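Local atomic coordinates of alkane monooxygenase (Geobacillus thermodenitrificans, PDB entry 3B9O), a protein that belongs to the luciferase-like monooxygenase family, folds as a TIM barrel and binds flavin mononucleotide at the C-terminal ends of its parallel strands. Residues A[6-11]-A[223-228]; A[53-58]-A[243-248]. All coordinates share one frame; numbering follows the deposited sequence.

Overall arrangement
The chain enters the barrel along strand 6-12, and the second strand, 53-57, pairs with it in parallel through backbone hydrogen bonds. Strands 223-227 and 243-246 come much later and also lie side by side. Contact 1 joins residues 6-11 to 223-228, closing a loop of 211 residues; contact 2 joins 53-58 to 243-248 across 184. Because the segments alternate along the chain, the two loops cross rather than nest. Each contact spans the barrel interior, and their centres lie about 3 Å apart. They also meet where Tyr225 packs on Phe55 and Cys243. Residues 227-228 of contact 1 and 57, 58 and 245 of contact 2 reach flavin mononucleotide at the C-terminal strand ends.

Contact 1 of 2, residues A[6-11]-A[223-228]; sequences HINAFE and VIYQAG. With FMN (flavin mononucleotide), chain C.
Inside the TIM barrel, strands 6-12 and 223-227 are not neighbours in the sheet, and Asn8 and Tyr225 bridge them through the core. The CA atoms of Asn8 and Tyr225 stand 12.2 Å apart, a gap that the long tyrosine ring and the shorter amide close by approaching from opposite directions. Asn8 ND2 donates to Tyr225 OH over 3.1 Å, with an N-H...O angle of 159°. The hydroxyl lies close to the amide plane, whereas the ring is turned 57° from that plane, and ND2 approaches the ring obliquely. In Asn8, CG sits beside the backbone N (chi1 -60°), which carries the amide inward. ND2 also bonds to Asn376 OD1, and Tyr225 OH to Tyr412 OH, so both buried polar ends have further partners. Asparagine suits its place by offering two N-H groups on a short arm; tyrosine combines a flat apolar ring, packed edge-to-face with Phe55, with a polar tip.

Farther along strand 223-227, Ala227 O accepts a 2.6 Å hydrogen bond from O2' of flavin mononucleotide. The small side chain of Ala227 lets the flavin come close, with Ala227 CB 3.7 Å from flavin C6. Thus one strand serves the barrel core midway and flavin mononucleotide at its C-terminal end, the usual position of a ligand site in a TIM barrel.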
loop_
_atom_site.group_PDB
_atom_site.type_symbol
_atom_site.label_atom_id
_atom_site.label_comp_id
_atom_site.label_asym_id
_atom_site.label_seq_id
_atom_site.Cartn_x
_atom_site.Cartn_y
_atom_site.Cartn_z
ATOM N N HIS A 6 -2.166 -0.609 -14.271
ATOM C CA HIS A 6 -1.921 -1.502 -13.130
ATOM C C HIS A 6 -3.070 -1.392 -12.099
ATOM O O HIS A 6 -3.490 -0.302 -11.728
ATOM C CB HIS A 6 -0.543 -1.233 -12.491
ATOM C CG HIS A 6 0.616 -1.423 -13.427
ATOM N ND1 HIS A 6 1.210 -2.654 -13.649
ATOM C CD2 HIS A 6 1.331 -0.528 -14.150
ATOM C CE1 HIS A 6 2.204 -2.510 -14.510
ATOM N NE2 HIS A 6 2.296 -1.232 -14.832
ATOM N N ILE A 7 -3.607 -2.519 -11.642
ATOM C CA ILE A 7 -4.660 -2.458 -10.650
ATOM C C ILE A 7 -4.322 -3.317 -9.439
ATOM O O ILE A 7 -4.053 -4.523 -9.576
ATOM C CB ILE A 7 -6.040 -2.822 -11.247
ATOM C CG1 ILE A 7 -6.475 -1.741 -12.273
ATOM C CG2 ILE A 7 -7.110 -2.904 -10.155
ATOM C CD1 ILE A 7 -7.559 -2.155 -13.181
ATOM N N ASN A 8 -4.344 -2.682 -8.269
ATOM C CA ASN A 8 -4.207 -3.361 -6.981
ATOM C C ASN A 8 -5.530 -3.384 -6.206
ATOM O O ASN A 8 -6.306 -2.423 -6.270
ATOM C CB ASN A 8 -3.197 -2.644 -6.096
ATOM C CG ASN A 8 -1.822 -2.576 -6.698
ATOM O OD1 ASN A 8 -1.445 -3.401 -7.537
ATOM N ND2 ASN A 8 -1.047 -1.590 -6.255
ATOM N N ALA A 9 -5.744 -4.454 -5.457
ATOM C CA ALA A 9 -6.887 -4.605 -4.568
ATOM C C ALA A 9 -6.496 -4.026 -3.227
ATOM O O ALA A 9 -5.514 -4.464 -2.632
ATOM C CB ALA A 9 -7.220 -6.069 -4.449
ATOM N N PHE A 10 -7.222 -3.021 -2.766
ATOM C CA PHE A 10 -6.902 -2.351 -1.504
ATOM C C PHE A 10 -7.594 -3.051 -0.327
ATOM O O PHE A 10 -8.839 -3.190 -0.272
ATOM C CB PHE A 10 -7.305 -0.882 -1.548
ATOM C CG PHE A 10 -6.690 -0.036 -0.485
ATOM C CD1 PHE A 10 -5.350 -0.177 -0.139
ATOM C CD2 PHE A 10 -7.451 0.952 0.151
ATOM C CE1 PHE A 10 -4.778 0.628 0.841
ATOM C CE2 PHE A 10 -6.863 1.786 1.123
ATOM C CZ PHE A 10 -5.547 1.638 1.452
ATOM N N GLU A 11 -6.783 -3.470 0.633
ATOM C CA GLU A 11 -7.302 -4.328 1.708
ATOM C C GLU A 11 -6.604 -4.019 3.030
ATOM O O GLU A 11 -5.624 -3.290 3.069
ATOM C CB GLU A 11 -7.102 -5.804 1.258
ATOM C CG GLU A 11 -7.754 -6.911 2.031
ATOM C CD GLU A 11 -9.245 -6.694 2.404
ATOM O OE1 GLU A 11 -9.510 -5.945 3.343
ATOM O OE2 GLU A 11 -10.128 -7.317 1.814
ATOM N N VAL A 223 9.687 -4.767 -3.999
ATOM C CA VAL A 223 9.239 -3.569 -4.676
ATOM C C VAL A 223 8.885 -2.548 -3.609
ATOM O O VAL A 223 8.145 -2.860 -2.641
ATOM C CB VAL A 223 8.047 -3.838 -5.616
ATOM C CG1 VAL A 223 7.490 -2.496 -6.105
ATOM C CG2 VAL A 223 8.537 -4.658 -6.810
ATOM N N ILE A 224 9.434 -1.339 -3.749
ATOM C CA ILE A 224 9.250 -0.301 -2.715
ATOM C C ILE A 224 8.094 0.647 -3.017
ATOM O O ILE A 224 8.123 1.404 -3.981
ATOM C CB ILE A 224 10.557 0.566 -2.493
ATOM C CG1 ILE A 224 11.780 -0.329 -2.189
ATOM C CG2 ILE A 224 10.263 1.670 -1.358
ATOM C CD1 ILE A 224 11.644 -1.185 -0.893
ATOM N N TYR A 225 7.040 0.563 -2.226
ATOM C CA TYR A 225 5.947 1.528 -2.280
ATOM C C TYR A 225 6.130 2.560 -1.201
ATOM O O TYR A 225 6.816 2.300 -0.199
ATOM C CB TYR A 225 4.608 0.823 -1.971
ATOM C CG TYR A 225 3.924 0.248 -3.178
ATOM C CD1 TYR A 225 2.810 0.904 -3.764
ATOM C CD2 TYR A 225 4.419 -0.920 -3.783
ATOM C CE1 TYR A 225 2.163 0.357 -4.933
ATOM C CE2 TYR A 225 3.802 -1.468 -4.918
ATOM C CZ TYR A 225 2.665 -0.841 -5.483
ATOM O OH TYR A 225 2.060 -1.426 -6.602
ATOM N N GLN A 226 5.502 3.713 -1.404
ATOM C CA GLN A 226 5.411 4.747 -0.414
ATOM C C GLN A 226 4.015 5.344 -0.484
ATOM O O GLN A 226 3.408 5.438 -1.555
ATOM C CB GLN A 226 6.512 5.821 -0.583
ATOM C CG GLN A 226 6.634 6.740 0.623
ATOM C CD GLN A 226 5.716 7.957 0.538
ATOM O OE1 GLN A 226 5.493 8.641 1.548
ATOM N NE2 GLN A 226 5.166 8.237 -0.673
ATOM N N ALA A 227 3.510 5.714 0.687
ATOM C CA ALA A 227 2.241 6.426 0.815
ATOM C C ALA A 227 2.470 7.424 1.962
ATOM O O ALA A 227 2.962 7.030 3.038
ATOM C CB ALA A 227 1.113 5.435 1.148
ATOM N N GLY A 228 2.176 8.705 1.719
ATOM C CA GLY A 228 2.466 9.786 2.688
ATOM C C GLY A 228 2.639 11.050 1.871
ATOM O O GLY A 228 3.622 11.202 1.102
HETATM N N1 FMN C . -0.456 5.197 7.157
HETATM C C2 FMN C . -0.445 4.026 7.834
HETATM O O2 FMN C . 0.042 4.018 9.003
HETATM N N3 FMN C . -0.958 2.909 7.221
HETATM C C4 FMN C . -1.467 2.957 5.949
HETATM O O4 FMN C . -1.919 1.926 5.408
HETATM C C4A FMN C . -1.471 4.169 5.240
HETATM N N5 FMN C . -1.957 4.287 3.968
HETATM C C5A FMN C . -1.947 5.505 3.338
HETATM C C6 FMN C . -2.449 5.668 2.032
HETATM C C7 FMN C . -2.419 6.926 1.398
HETATM C C7M FMN C . -2.957 7.119 -0.004
HETATM C C8 FMN C . -1.882 8.020 2.060
HETATM C C8M FMN C . -1.846 9.376 1.392
HETATM C C9 FMN C . -1.383 7.875 3.360
HETATM C C9A FMN C . -1.413 6.627 4.008
HETATM N N10 FMN C . -0.928 6.492 5.269
HETATM C C10 FMN C . -0.955 5.295 5.891
HETATM C "C1'" FMN C . -0.356 7.638 6.007
HETATM C "C2'" FMN C . 1.177 7.622 5.879
HETATM O "O2'" FMN C . 1.618 6.481 5.141
HETATM C "C3'" FMN C . 1.955 7.651 7.206
HETATM O "O3'" FMN C . 1.457 6.704 8.176
HETATM C "C4'" FMN C . 2.149 9.078 7.764
HETATM O "O4'" FMN C . 1.731 9.180 9.129
HETATM C "C5'" FMN C . 1.444 10.182 6.968
HETATM O "O5'" FMN C . 2.408 10.613 6.015
HETATM P P FMN C . 2.486 12.118 5.458
HETATM O O1P FMN C . 2.224 12.992 6.674
HETATM O O2P FMN C . 3.875 12.183 4.896
HETATM O O3P FMN C . 1.357 12.258 4.454
#

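Contact 2 of 2, residues A[53-58]-A[243-248]; sequences ALFLAD and CVFLGG. With FMN (flavin mononucleotide), chain C.
Phe55 and Phe245 meet in a T-shaped stack inside the barrel, with the edge of Phe245 directed at the face of Phe55. The ring centroids are 5.4 Å apart and the planes stand at 68°, nearer to perpendicular than parallel. The closest atoms are Phe55 CZ and Phe245 CD1, at 3.9 Å. Both CB atoms point toward the opposite segment, and in each residue CG lies anti to the backbone N (chi1 -175° in Phe55, -178° in Phe245), extending the rings across the 10.3 Å between Phe55 CA and Phe245 CA. Phenylalanine fits both places because its long apolar ring can fill the interior without bringing a buried polar group.

Strands 53-57 and 243-246 belong to the parallel sheet of a TIM barrel but are not adjacent in it. Side chains directed inward therefore pack across the core, where Phe10 also joins Phe245 edge-to-face.

Phe245 also meets flavin mononucleotide. The methyl carbon C7M sits over the centre of the phenyl face, 3.4 Å above its plane, while flavin C6 lies 3.6 Å from Phe245 CE1. The flat hydrocarbon ring thus supplies an apolar floor to the dimethylbenzene end of the flavin. At the other end, Asp58 uses its backbone instead of its carboxylate: Asp58 O accepts a 2.8 Å hydrogen bond from flavin N3, and Asp58 N makes a weak one to O4. Ala57 CB lies against flavin O4 at 3.1 Å, a close fit that a single methyl allows.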
loop_
_atom_site.group_PDB
_atom_site.type_symbol
_atom_site.label_atom_id
_atom_site.label_comp_id
_atom_site.label_asym_id
_atom_site.label_seq_id
_atom_site.Cartn_x
_atom_site.Cartn_y
_atom_site.Cartn_z
ATOM N N ALA A 53 -1.774 -6.873 -7.839
ATOM C CA ALA A 53 -1.422 -7.154 -6.437
ATOM C C ALA A 53 -2.583 -6.965 -5.473
ATOM O O ALA A 53 -3.608 -6.301 -5.794
ATOM C CB ALA A 53 -0.199 -6.292 -6.009
ATOM N N LEU A 54 -2.403 -7.557 -4.297
ATOM C CA LEU A 54 -3.199 -7.267 -3.122
ATOM C C LEU A 54 -2.379 -6.293 -2.303
ATOM O O LEU A 54 -1.246 -6.627 -1.932
ATOM C CB LEU A 54 -3.364 -8.557 -2.321
ATOM C CG LEU A 54 -4.500 -8.729 -1.306
ATOM C CD1 LEU A 54 -4.090 -9.279 -0.010
ATOM C CD2 LEU A 54 -5.632 -7.686 -1.238
ATOM N N PHE A 55 -2.939 -5.113 -2.010
ATOM C CA PHE A 55 -2.212 -4.058 -1.282
ATOM C C PHE A 55 -2.815 -3.981 0.118
ATOM O O PHE A 55 -3.988 -3.625 0.283
ATOM C CB PHE A 55 -2.323 -2.701 -2.039
ATOM C CG PHE A 55 -1.504 -1.565 -1.442
ATOM C CD1 PHE A 55 -0.516 -0.942 -2.197
ATOM C CD2 PHE A 55 -1.730 -1.099 -0.152
ATOM C CE1 PHE A 55 0.249 0.138 -1.664
ATOM C CE2 PHE A 55 -0.944 -0.030 0.406
ATOM C CZ PHE A 55 0.024 0.589 -0.362
ATOM N N LEU A 56 -2.032 -4.367 1.112
ATOM C CA LEU A 56 -2.525 -4.412 2.495
ATOM C C LEU A 56 -2.038 -3.187 3.274
ATOM O O LEU A 56 -0.829 -2.984 3.449
ATOM C CB LEU A 56 -2.079 -5.707 3.186
ATOM C CG LEU A 56 -2.798 -6.951 2.689
ATOM C CD1 LEU A 56 -1.845 -8.165 2.818
ATOM C CD2 LEU A 56 -4.086 -7.111 3.458
ATOM N N ALA A 57 -2.987 -2.378 3.700
ATOM C CA ALA A 57 -2.737 -1.313 4.686
ATOM C C ALA A 57 -2.472 -1.948 6.063
ATOM O O ALA A 57 -2.680 -3.170 6.271
ATOM C CB ALA A 57 -3.943 -0.364 4.756
ATOM N N ASP A 58 -1.990 -1.137 6.994
ATOM C CA ASP A 58 -1.803 -1.581 8.364
ATOM C C ASP A 58 -1.673 -0.410 9.305
ATOM O O ASP A 58 -1.239 0.686 8.908
ATOM C CB ASP A 58 -0.520 -2.398 8.529
ATOM C CG ASP A 58 -0.492 -3.166 9.842
ATOM O OD1 ASP A 58 -1.583 -3.618 10.329
ATOM O OD2 ASP A 58 0.629 -3.329 10.378
ATOM N N CYS A 243 6.944 2.713 -6.480
ATOM C CA CYS A 243 5.537 3.005 -6.696
ATOM C C CYS A 243 5.009 3.913 -5.600
ATOM O O CYS A 243 5.291 3.687 -4.414
ATOM C CB CYS A 243 4.706 1.705 -6.704
ATOM S SG CYS A 243 5.268 0.493 -7.926
ATOM N N VAL A 244 4.219 4.924 -5.985
ATOM C CA VAL A 244 3.709 5.898 -5.025
ATOM C C VAL A 244 2.197 5.831 -5.004
ATOM O O VAL A 244 1.572 5.845 -6.049
ATOM C CB VAL A 244 4.214 7.346 -5.344
ATOM C CG1 VAL A 244 3.814 8.314 -4.249
ATOM C CG2 VAL A 244 5.725 7.357 -5.549
ATOM N N PHE A 245 1.620 5.699 -3.805
ATOM C CA PHE A 245 0.164 5.709 -3.617
ATOM C C PHE A 245 -0.201 7.160 -3.202
ATOM O O PHE A 245 0.028 7.577 -2.072
ATOM C CB PHE A 245 -0.191 4.649 -2.542
ATOM C CG PHE A 245 -1.688 4.474 -2.242
ATOM C CD1 PHE A 245 -2.072 3.778 -1.073
ATOM C CD2 PHE A 245 -2.704 5.003 -3.069
ATOM C CE1 PHE A 245 -3.451 3.605 -0.756
ATOM C CE2 PHE A 245 -4.100 4.819 -2.760
ATOM C CZ PHE A 245 -4.455 4.131 -1.595
ATOM N N LEU A 246 -0.762 7.901 -4.142
ATOM C CA LEU A 246 -1.120 9.310 -3.992
ATOM C C LEU A 246 -2.543 9.500 -3.504
ATOM O O LEU A 246 -3.453 8.708 -3.820
ATOM C CB LEU A 246 -1.049 9.958 -5.348
ATOM C CG LEU A 246 0.129 10.700 -5.972
ATOM C CD1 LEU A 246 1.380 10.637 -5.195
ATOM C CD2 LEU A 246 0.272 10.286 -7.433
ATOM N N GLY A 247 -2.732 10.552 -2.716
ATOM C CA GLY A 247 -4.065 11.056 -2.410
ATOM C C GLY A 247 -4.509 11.996 -3.512
ATOM O O GLY A 247 -3.678 12.589 -4.199
ATOM N N GLY A 248 -5.828 12.129 -3.698
ATOM C CA GLY A 248 -6.366 13.027 -4.721
ATOM C C GLY A 248 -7.418 12.343 -5.549
ATOM O O GLY A 248 -7.317 11.136 -5.816
HETATM N N1 FMN C . -0.456 5.197 7.157
HETATM C C2 FMN C . -0.445 4.026 7.834
HETATM O O2 FMN C . 0.042 4.018 9.003
HETATM N N3 FMN C . -0.958 2.909 7.221
HETATM C C4 FMN C . -1.467 2.957 5.949
HETATM O O4 FMN C . -1.919 1.926 5.408
HETATM C C4A FMN C . -1.471 4.169 5.240
HETATM N N5 FMN C . -1.957 4.287 3.968
HETATM C C5A FMN C . -1.947 5.505 3.338
HETATM C C6 FMN C . -2.449 5.668 2.032
HETATM C C7 FMN C . -2.419 6.926 1.398
HETATM C C7M FMN C . -2.957 7.119 -0.004
HETATM C C8 FMN C . -1.882 8.020 2.060
HETATM C C8M FMN C . -1.846 9.376 1.392
HETATM C C9 FMN C . -1.383 7.875 3.360
HETATM C C9A FMN C . -1.413 6.627 4.008
HETATM N N10 FMN C . -0.928 6.492 5.269
HETATM C C10 FMN C . -0.955 5.295 5.891
HETATM C "C1'" FMN C . -0.356 7.638 6.007
HETATM C "C2'" FMN C . 1.177 7.622 5.879
HETATM O "O2'" FMN C . 1.618 6.481 5.141
HETATM C "C3'" FMN C . 1.955 7.651 7.206
HETATM O "O3'" FMN C . 1.457 6.704 8.176
HETATM C "C4'" FMN C . 2.149 9.078 7.764
HETATM O "O4'" FMN C . 1.731 9.180 9.129
HETATM C "C5'" FMN C . 1.444 10.182 6.968
HETATM O "O5'" FMN C . 2.408 10.613 6.015
HETATM P P FMN C . 2.486 12.118 5.458
HETATM O O1P FMN C . 2.224 12.992 6.674
HETATM O O2P FMN C . 3.875 12.183 4.896
HETATM O O3P FMN C . 1.357 12.258 4.454
#